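Local coordinates for uncharacterized protein VPA0106 (PDB 3U07), which is of unknown function, a Vibrio parahaemolyticus protein with DUF1254 and DUF1214 family regions that probably carries a signal peptide, at residues P101-R107 with V178-Y182; D115-T120 with L284-D288. The protein carries 2 engineered substitutions. One frame throughout, in Å; residues are numbered along the deposited sequence.

Contact 1 (P101-R107 with V178-Y182); sequences PDMDEGR and VALNY
The irregular loop from Pro101 to Arg107 runs beside one turn of helix at 178-182, with the CA of Pro101 7.0 Å from that of Tyr182 at one end and the CA of Arg107 8.3 Å from that of Ala179 at the other. No hydrogen bond spans the gap, and the Tyr182 side chain, projecting from the helix into the curve of the loop, supplies most of the helix's side of the packing. Met103, a selenomethionine, makes a Met-aromatic contact with it: SE stands 4.7 Å from the ring centroid, obliquely at 36° off the normal, and also packs on CB of Tyr182. The backbone at Met103 CA lies over one face of the ring, displaced toward its rim. Asp104 crosses the hydroxyl-bearing end of the ring at a slant, its OD1 3.4 Å from CE2 of Tyr182 and its carboxylate turned 33° from the ring plane. With CG of Asp104 set between its own N and carbonyl carbon (chi1 53°), the carboxylate faces Arg107, three residues on across a type II beta turn. Arg107 grips it side-on, NE to OD1 at 2.7 Å and NH2 to OD2 at 2.9 Å, each oxygen offering its syn lone pair, though both bonds are bent and the oxygens sit somewhat out of the guanidinium plane. This two-bond salt bridge fixes the guanidinium, one face of which rests on the Val178-Ala179 peptide, with NH1 3.7 Å from CB of Ala179. Asp175 and the carbonyl of Met169 give the same guanidinium further partners. The loop thus connects strands 96-100 and 109-115 while lying against helix 173-183, with Ile168 of strand 161-169 meeting both Arg107 and Ala179, and Trp186 meeting Pro101 and Met103 just beyond the helix.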
ATOM      1  N   PRO A 101      -1.462  14.002  15.724  1.00 29.22           N
ATOM      2  CA  PRO A 101      -0.724  14.982  16.531  1.00 24.04           C
ATOM      3  C   PRO A 101       0.519  15.498  15.822  1.00 27.72           C
ATOM      4  O   PRO A 101       1.050  14.825  14.940  1.00 26.73           O
ATOM      5  CB  PRO A 101      -0.340  14.180  17.769  1.00 29.20           C
ATOM      6  CG  PRO A 101      -0.080  12.808  17.191  1.00 27.19           C
ATOM      7  CD  PRO A 101      -1.277  12.639  16.261  1.00 27.21           C
ATOM      8  N   ASP A 102       0.974  16.694  16.188  1.00 25.52           N
ATOM      9  CA  ASP A 102       2.208  17.203  15.605  1.00 27.26           C
ATOM     10  C   ASP A 102       3.263  16.196  16.087  1.00 21.70           C
ATOM     11  O   ASP A 102       3.237  15.759  17.246  1.00 24.70           O
ATOM     12  CB  ASP A 102       2.530  18.612  16.122  1.00 29.19           C
ATOM     13  CG  ASP A 102       1.631  19.686  15.507  1.00 33.20           C
ATOM     14  OD1 ASP A 102       0.898  19.376  14.542  1.00 31.67           O
ATOM     15  OD2 ASP A 102       1.663  20.842  15.981  1.00 33.72           O
HETATM   16  N   MSE A 103       4.170  15.809  15.198  1.00 23.79           N
HETATM   17  CA  MSE A 103       5.200  14.828  15.531  1.00 25.87           C
HETATM   18  C   MSE A 103       6.525  15.515  15.821  1.00 28.77           C
HETATM   19  O   MSE A 103       6.670  16.717  15.591  1.00 31.18           O
HETATM   20  CB  MSE A 103       5.374  13.848  14.367  1.00 34.85           C
HETATM   21  CG  MSE A 103       5.256  12.368  14.729  1.00 52.05           C
HETATM   22 SE   MSE A 103       3.421  11.756  14.868  0.79 40.99          SE
HETATM   23  CE  MSE A 103       2.785  12.377  13.164  1.00 71.90           C
ATOM     24  N   ASP A 104       7.492  14.749  16.318  1.00 26.89           N
ATOM     25  CA  ASP A 104       8.803  15.307  16.631  1.00 22.36           C
ATOM     26  C   ASP A 104       9.666  15.435  15.388  1.00 26.23           C
ATOM     27  O   ASP A 104       9.595  14.609  14.476  1.00 23.88           O
ATOM     28  CB  ASP A 104       9.500  14.473  17.716  1.00 27.50           C
ATOM     29  CG  ASP A 104       9.570  12.986  17.387  1.00 33.64           C
ATOM     30  OD1 ASP A 104       8.735  12.479  16.603  1.00 30.08           O
ATOM     31  OD2 ASP A 104      10.463  12.315  17.945  1.00 32.80           O
ATOM     32  N   GLU A 105      10.470  16.492  15.349  1.00 25.22           N
ATOM     33  CA  GLU A 105      11.332  16.759  14.206  1.00 31.08           C
ATOM     34  C   GLU A 105      12.143  15.559  13.741  1.00 31.35           C
ATOM     35  O   GLU A 105      12.752  14.852  14.550  1.00 26.57           O
ATOM     36  CB  GLU A 105      12.285  17.915  14.517  1.00 40.75           C
ATOM     37  CG  GLU A 105      13.145  18.312  13.332  1.00 39.72           C
ATOM     38  CD  GLU A 105      14.006  19.523  13.615  1.00 52.68           C
ATOM     39  OE1 GLU A 105      15.214  19.351  13.886  1.00 54.67           O
ATOM     40  OE2 GLU A 105      13.464  20.647  13.572  1.00 54.90           O
ATOM     41  N   GLY A 106      12.148  15.341  12.429  1.00 33.87           N
ATOM     42  CA  GLY A 106      12.903  14.239  11.860  1.00 35.71           C
ATOM     43  C   GLY A 106      12.207  12.896  11.728  1.00 33.72           C
ATOM     44  O   GLY A 106      12.597  12.090  10.887  1.00 36.18           O
ATOM     45  N   ARG A 107      11.180  12.639  12.532  1.00 24.08           N
ATOM     46  CA  ARG A 107      10.499  11.357  12.462  1.00 24.37           C
ATOM     47  C   ARG A 107       9.583  11.218  11.252  1.00 26.57           C
ATOM     48  O   ARG A 107       8.701  12.049  11.028  1.00 23.82           O
ATOM     49  CB  ARG A 107       9.697  11.107  13.740  1.00 24.92           C
ATOM     50  CG  ARG A 107       9.161   9.683  13.855  1.00 20.17           C
ATOM     51  CD  ARG A 107       8.349   9.495  15.119  1.00 24.68           C
ATOM     52  NE  ARG A 107       9.122   9.813  16.316  1.00 30.96           N
ATOM     53  CZ  ARG A 107      10.067   9.034  16.836  1.00 35.84           C
ATOM     54  NH1 ARG A 107      10.363   7.870  16.270  1.00 32.28           N
ATOM     55  NH2 ARG A 107      10.722   9.426  17.922  1.00 35.90           N
ATOM     56  N   VAL A 178       9.074   6.204  21.847  1.00 47.12           N
ATOM     57  CA  VAL A 178       8.722   7.600  21.617  1.00 49.45           C
ATOM     58  C   VAL A 178       7.590   7.629  20.600  1.00 46.36           C
ATOM     59  O   VAL A 178       6.542   8.227  20.840  1.00 47.76           O
ATOM     60  CB  VAL A 178       9.914   8.410  21.052  1.00 49.82           C
ATOM     61  CG1 VAL A 178       9.452   9.801  20.643  1.00 47.15           C
ATOM     62  CG2 VAL A 178      11.013   8.516  22.096  1.00 53.55           C
ATOM     63  N   ALA A 179       7.811   6.968  19.468  1.00 47.73           N
ATOM     64  CA  ALA A 179       6.821   6.911  18.401  1.00 48.57           C
ATOM     65  C   ALA A 179       5.497   6.366  18.917  1.00 49.92           C
ATOM     66  O   ALA A 179       4.434   6.833  18.517  1.00 48.72           O
ATOM     67  CB  ALA A 179       7.335   6.045  17.259  1.00 46.24           C
ATOM     68  N   LEU A 180       5.566   5.385  19.811  1.00 46.54           N
ATOM     69  CA  LEU A 180       4.363   4.788  20.373  1.00 46.94           C
ATOM     70  C   LEU A 180       3.545   5.798  21.166  1.00 49.66           C
ATOM     71  O   LEU A 180       2.315   5.752  21.152  1.00 51.53           O
ATOM     72  CB  LEU A 180       4.718   3.604  21.270  1.00 49.26           C
ATOM     73  CG  LEU A 180       4.227   2.265  20.726  1.00 53.57           C
ATOM     74  CD1 LEU A 180       4.551   1.165  21.719  1.00 54.42           C
ATOM     75  CD2 LEU A 180       2.726   2.340  20.472  1.00 57.19           C
ATOM     76  N   ASN A 181       4.221   6.700  21.871  1.00 48.48           N
ATOM     77  CA  ASN A 181       3.510   7.714  22.636  1.00 50.55           C
ATOM     78  C   ASN A 181       2.772   8.633  21.675  1.00 46.70           C
ATOM     79  O   ASN A 181       1.758   9.231  22.031  1.00 47.91           O
ATOM     80  CB  ASN A 181       4.470   8.537  23.495  1.00 57.59           C
ATOM     81  CG  ASN A 181       4.641   7.958  24.881  1.00 70.09           C
ATOM     82  OD1 ASN A 181       3.682   7.471  25.482  1.00 72.76           O
ATOM     83  ND2 ASN A 181       5.859   8.020  25.405  1.00 74.05           N
ATOM     84  N   TYR A 182       3.288   8.744  20.454  1.00 41.68           N
ATOM     85  CA  TYR A 182       2.651   9.578  19.449  1.00 42.84           C
ATOM     86  C   TYR A 182       1.474   8.849  18.794  1.00 36.12           C
ATOM     87  O   TYR A 182       0.381   9.410  18.676  1.00 36.32           O
ATOM     88  CB  TYR A 182       3.672  10.004  18.389  1.00 35.61           C
ATOM     89  CG  TYR A 182       4.506  11.198  18.799  1.00 34.59           C
ATOM     90  CD1 TYR A 182       3.906  12.422  19.089  1.00 32.45           C
ATOM     91  CD2 TYR A 182       5.896  11.111  18.889  1.00 40.31           C
ATOM     92  CE1 TYR A 182       4.668  13.530  19.458  1.00 33.34           C
ATOM     93  CE2 TYR A 182       6.665  12.215  19.256  1.00 38.13           C
ATOM     94  CZ  TYR A 182       6.044  13.420  19.540  1.00 38.40           C
ATOM     95  OH  TYR A 182       6.799  14.510  19.912  1.00 42.65           O
TER

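Contact 2 (D115-T120 with L284-D288); sequences DMGHYT and LGTRD
One face of the Tyr119 ring carries the aliphatic part of Arg287, whose CG makes a CH-pi contact 3.6 Å from the ring centroid, while Asp115 OD1 and the carbonyl oxygen of Gly285 lie at the ring edge. The Arg287 guanidinium, tilted 40° to the ring, has Tyr119 CD1 over the centre of one face and Asp115 OD2 at its edge. The Arg287 chain, extended from CG to NE (chi2 -176°), carries NE past the ring to a salt bridge with Asp115 OD2 at 3.1 Å; the second bond, from NH2, is weak. Asp232 forms a further salt bridge with NH1, giving the guanidinium a second carboxylate partner. Asp115 also organises the type I beta turn (Asp115 to His118) of the hairpin between strands 109-115 and 120-125. Its OD1 accepts from Gly117 N (2.8 Å), closing an Asx turn, and from Tyr119 N (3.1 Å), the two donors arriving from opposite faces of the carboxylate plane. Across the contact, Thr120 N donates to Gly285 O at 2.9 Å. Beside this bond, one water joins His118 O to Gly285 N, and another receives from Arg287 N at 2.9 Å and donates to Thr120 O at 2.7 Å. Thr286, the N-cap residue of helix 287-290, brings CB and CG2 against Thr120 O. Leu284 CD2 touches the edge of the His118 imidazole, whose NE2 accepts from Trp307 N.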
ATOM      1  N   ASP A 115      -9.371   4.026  -1.576  1.00 12.48           N
ATOM      2  CA  ASP A 115     -10.769   3.669  -1.703  1.00 14.42           C
ATOM      3  C   ASP A 115     -10.924   2.261  -2.261  1.00 19.34           C
ATOM      4  O   ASP A 115      -9.930   1.604  -2.611  1.00 18.84           O
ATOM      5  CB  ASP A 115     -11.533   4.686  -2.565  1.00 11.61           C
ATOM      6  CG  ASP A 115     -11.018   4.783  -3.994  1.00 17.05           C
ATOM      7  OD1 ASP A 115     -10.594   3.756  -4.570  1.00 16.41           O
ATOM      8  OD2 ASP A 115     -11.066   5.902  -4.555  1.00 18.24           O
HETATM    9  N   MSE A 116     -12.173   1.807  -2.332  1.00 16.32           N
HETATM   10  CA  MSE A 116     -12.492   0.467  -2.812  1.00 13.78           C
HETATM   11  C   MSE A 116     -12.253   0.231  -4.304  1.00 18.32           C
HETATM   12  O   MSE A 116     -12.539  -0.849  -4.816  1.00 18.56           O
HETATM   13  CB  MSE A 116     -13.942   0.136  -2.447  1.00 18.15           C
HETATM   14  CG  MSE A 116     -14.180   0.109  -0.943  1.00 24.40           C
HETATM   15 SE   MSE A 116     -13.113  -1.260  -0.059  0.66 32.65          SE
HETATM   16  CE  MSE A 116     -14.191  -2.749  -0.633  1.00 29.39           C
ATOM     17  N   GLY A 117     -11.749   1.239  -5.003  1.00 18.19           N
ATOM     18  CA  GLY A 117     -11.464   1.062  -6.416  1.00 20.47           C
ATOM     19  C   GLY A 117      -9.959   0.920  -6.574  1.00 24.19           C
ATOM     20  O   GLY A 117      -9.424   0.881  -7.684  1.00 18.12           O
ATOM     21  N   HIS A 118      -9.297   0.847  -5.420  1.00 20.62           N
ATOM     22  CA  HIS A 118      -7.845   0.724  -5.267  1.00 18.00           C
ATOM     23  C   HIS A 118      -7.062   1.969  -5.680  1.00 22.59           C
ATOM     24  O   HIS A 118      -5.972   1.876  -6.244  1.00 16.51           O
ATOM     25  CB  HIS A 118      -7.303  -0.516  -5.995  1.00 16.99           C
ATOM     26  CG  HIS A 118      -5.993  -1.005  -5.445  1.00 18.71           C
ATOM     27  ND1 HIS A 118      -4.788  -0.783  -6.076  1.00 15.92           N
ATOM     28  CD2 HIS A 118      -5.703  -1.677  -4.305  1.00 21.36           C
ATOM     29  CE1 HIS A 118      -3.811  -1.298  -5.346  1.00 15.67           C
ATOM     30  NE2 HIS A 118      -4.340  -1.844  -4.267  1.00 17.41           N
ATOM     31  N   TYR A 119      -7.637   3.138  -5.393  1.00 18.10           N
ATOM     32  CA  TYR A 119      -6.983   4.417  -5.669  1.00 16.40           C
ATOM     33  C   TYR A 119      -6.580   5.046  -4.345  1.00 19.49           C
ATOM     34  O   TYR A 119      -7.370   5.067  -3.398  1.00 17.28           O
ATOM     35  CB  TYR A 119      -7.919   5.419  -6.350  1.00 13.97           C
ATOM     36  CG  TYR A 119      -8.249   5.129  -7.781  1.00 16.92           C
ATOM     37  CD1 TYR A 119      -9.452   4.522  -8.126  1.00 15.04           C
ATOM     38  CD2 TYR A 119      -7.364   5.475  -8.798  1.00 17.36           C
ATOM     39  CE1 TYR A 119      -9.770   4.266  -9.449  1.00 18.79           C
ATOM     40  CE2 TYR A 119      -7.671   5.224 -10.128  1.00 17.77           C
ATOM     41  CZ  TYR A 119      -8.877   4.618 -10.446  1.00 22.16           C
ATOM     42  OH  TYR A 119      -9.189   4.355 -11.757  1.00 19.79           O
ATOM     43  N   THR A 120      -5.352   5.547  -4.267  1.00 19.70           N
ATOM     44  CA  THR A 120      -4.924   6.231  -3.055  1.00 18.03           C
ATOM     45  C   THR A 120      -5.668   7.580  -3.105  1.00 18.41           C
ATOM     46  O   THR A 120      -5.667   8.250  -4.141  1.00 22.42           O
ATOM     47  CB  THR A 120      -3.395   6.467  -3.058  1.00 18.22           C
ATOM     48  OG1 THR A 120      -2.724   5.253  -2.682  1.00 16.06           O
ATOM     49  CG2 THR A 120      -3.019   7.581  -2.092  1.00 18.59           C
ATOM     50  N   LEU A 284       0.369   2.223  -9.216  1.00 19.08           N
ATOM     51  CA  LEU A 284      -0.127   2.706  -7.939  1.00 21.29           C
ATOM     52  C   LEU A 284      -0.240   4.215  -7.987  1.00 24.97           C
ATOM     53  O   LEU A 284       0.731   4.908  -8.276  1.00 20.37           O
ATOM     54  CB  LEU A 284       0.833   2.275  -6.824  1.00 21.40           C
ATOM     55  CG  LEU A 284       1.062   0.762  -6.701  1.00 22.85           C
ATOM     56  CD1 LEU A 284       2.179   0.482  -5.706  1.00 19.66           C
ATOM     57  CD2 LEU A 284      -0.234   0.080  -6.250  1.00 18.98           C
ATOM     58  N   GLY A 285      -1.432   4.729  -7.701  1.00 17.80           N
ATOM     59  CA  GLY A 285      -1.616   6.167  -7.747  1.00 12.26           C
ATOM     60  C   GLY A 285      -2.986   6.632  -7.282  1.00 14.59           C
ATOM     61  O   GLY A 285      -3.701   5.917  -6.574  1.00 18.30           O
ATOM     62  N   THR A 286      -3.349   7.837  -7.700  1.00 22.09           N
ATOM     63  CA  THR A 286      -4.614   8.448  -7.322  1.00 21.25           C
ATOM     64  C   THR A 286      -5.525   8.516  -8.533  1.00 20.76           C
ATOM     65  O   THR A 286      -5.111   8.210  -9.655  1.00 20.84           O
ATOM     66  CB  THR A 286      -4.386   9.890  -6.850  1.00 20.85           C
ATOM     67  OG1 THR A 286      -4.000  10.690  -7.979  1.00 20.14           O
ATOM     68  CG2 THR A 286      -3.269   9.949  -5.804  1.00 19.61           C
ATOM     69  N   ARG A 287      -6.776   8.916  -8.325  1.00 15.36           N
ATOM     70  CA  ARG A 287      -7.685   9.047  -9.469  1.00 20.75           C
ATOM     71  C   ARG A 287      -7.185  10.206 -10.349  1.00 22.21           C
ATOM     72  O   ARG A 287      -7.459  10.213 -11.562  1.00 22.06           O
ATOM     73  CB  ARG A 287      -9.108   9.346  -9.002  1.00 20.57           C
ATOM     74  CG  ARG A 287      -9.766   8.135  -8.352  1.00 21.28           C
ATOM     75  CD  ARG A 287     -11.219   8.342  -7.959  1.00 28.37           C
ATOM     76  NE  ARG A 287     -11.764   7.149  -7.314  1.00 25.75           N
ATOM     77  CZ  ARG A 287     -12.239   6.081  -7.952  1.00 24.65           C
ATOM     78  NH1 ARG A 287     -12.254   6.033  -9.279  1.00 24.77           N
ATOM     79  NH2 ARG A 287     -12.699   5.053  -7.253  1.00 20.42           N
ATOM     80  N   ASP A 288      -6.457  11.160  -9.804  1.00 22.26           N
ATOM     81  CA  ASP A 288      -6.041  12.195 -10.720  1.00 25.56           C
ATOM     82  C   ASP A 288      -4.974  11.727 -11.707  1.00 17.60           C
ATOM     83  O   ASP A 288      -4.850  12.271 -12.802  1.00 23.40           O
ATOM     84  CB  ASP A 288      -5.556  13.381  -9.950  1.00 35.55           C
ATOM     85  CG  ASP A 288      -6.648  14.395  -9.722  1.00 52.99           C
ATOM     86  OD1 ASP A 288      -7.297  14.784 -10.715  1.00 59.92           O
ATOM     87  OD2 ASP A 288      -6.841  14.826  -8.563  1.00 59.26           O
TER
HETATM   88  O   HOH W   1      -3.266   2.750  -6.738  1.00 22.98           O
HETATM   89  O   HOH W   2      -7.633   9.284  -5.623  1.00 22.44           O

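The two contacts are about 28 Å apart between centres and about 17 Å at their nearest atoms, and do not touch. Strand 109-115 joins them: the loop 101-107 leads into it, and the turn 115-120 follows it. Their segments alternate along the chain, since helix residues 178-182 fall between 115-120 and 284-288. Contact 1 stays within the DUF1254 region and is partly buried, about 22 Å from the centre of the chain. Contact 2, about 10 Å from that centre, is buried and brings a much later part of the chain onto the hairpin. With the function unassigned, neither contact can be tied to an active site.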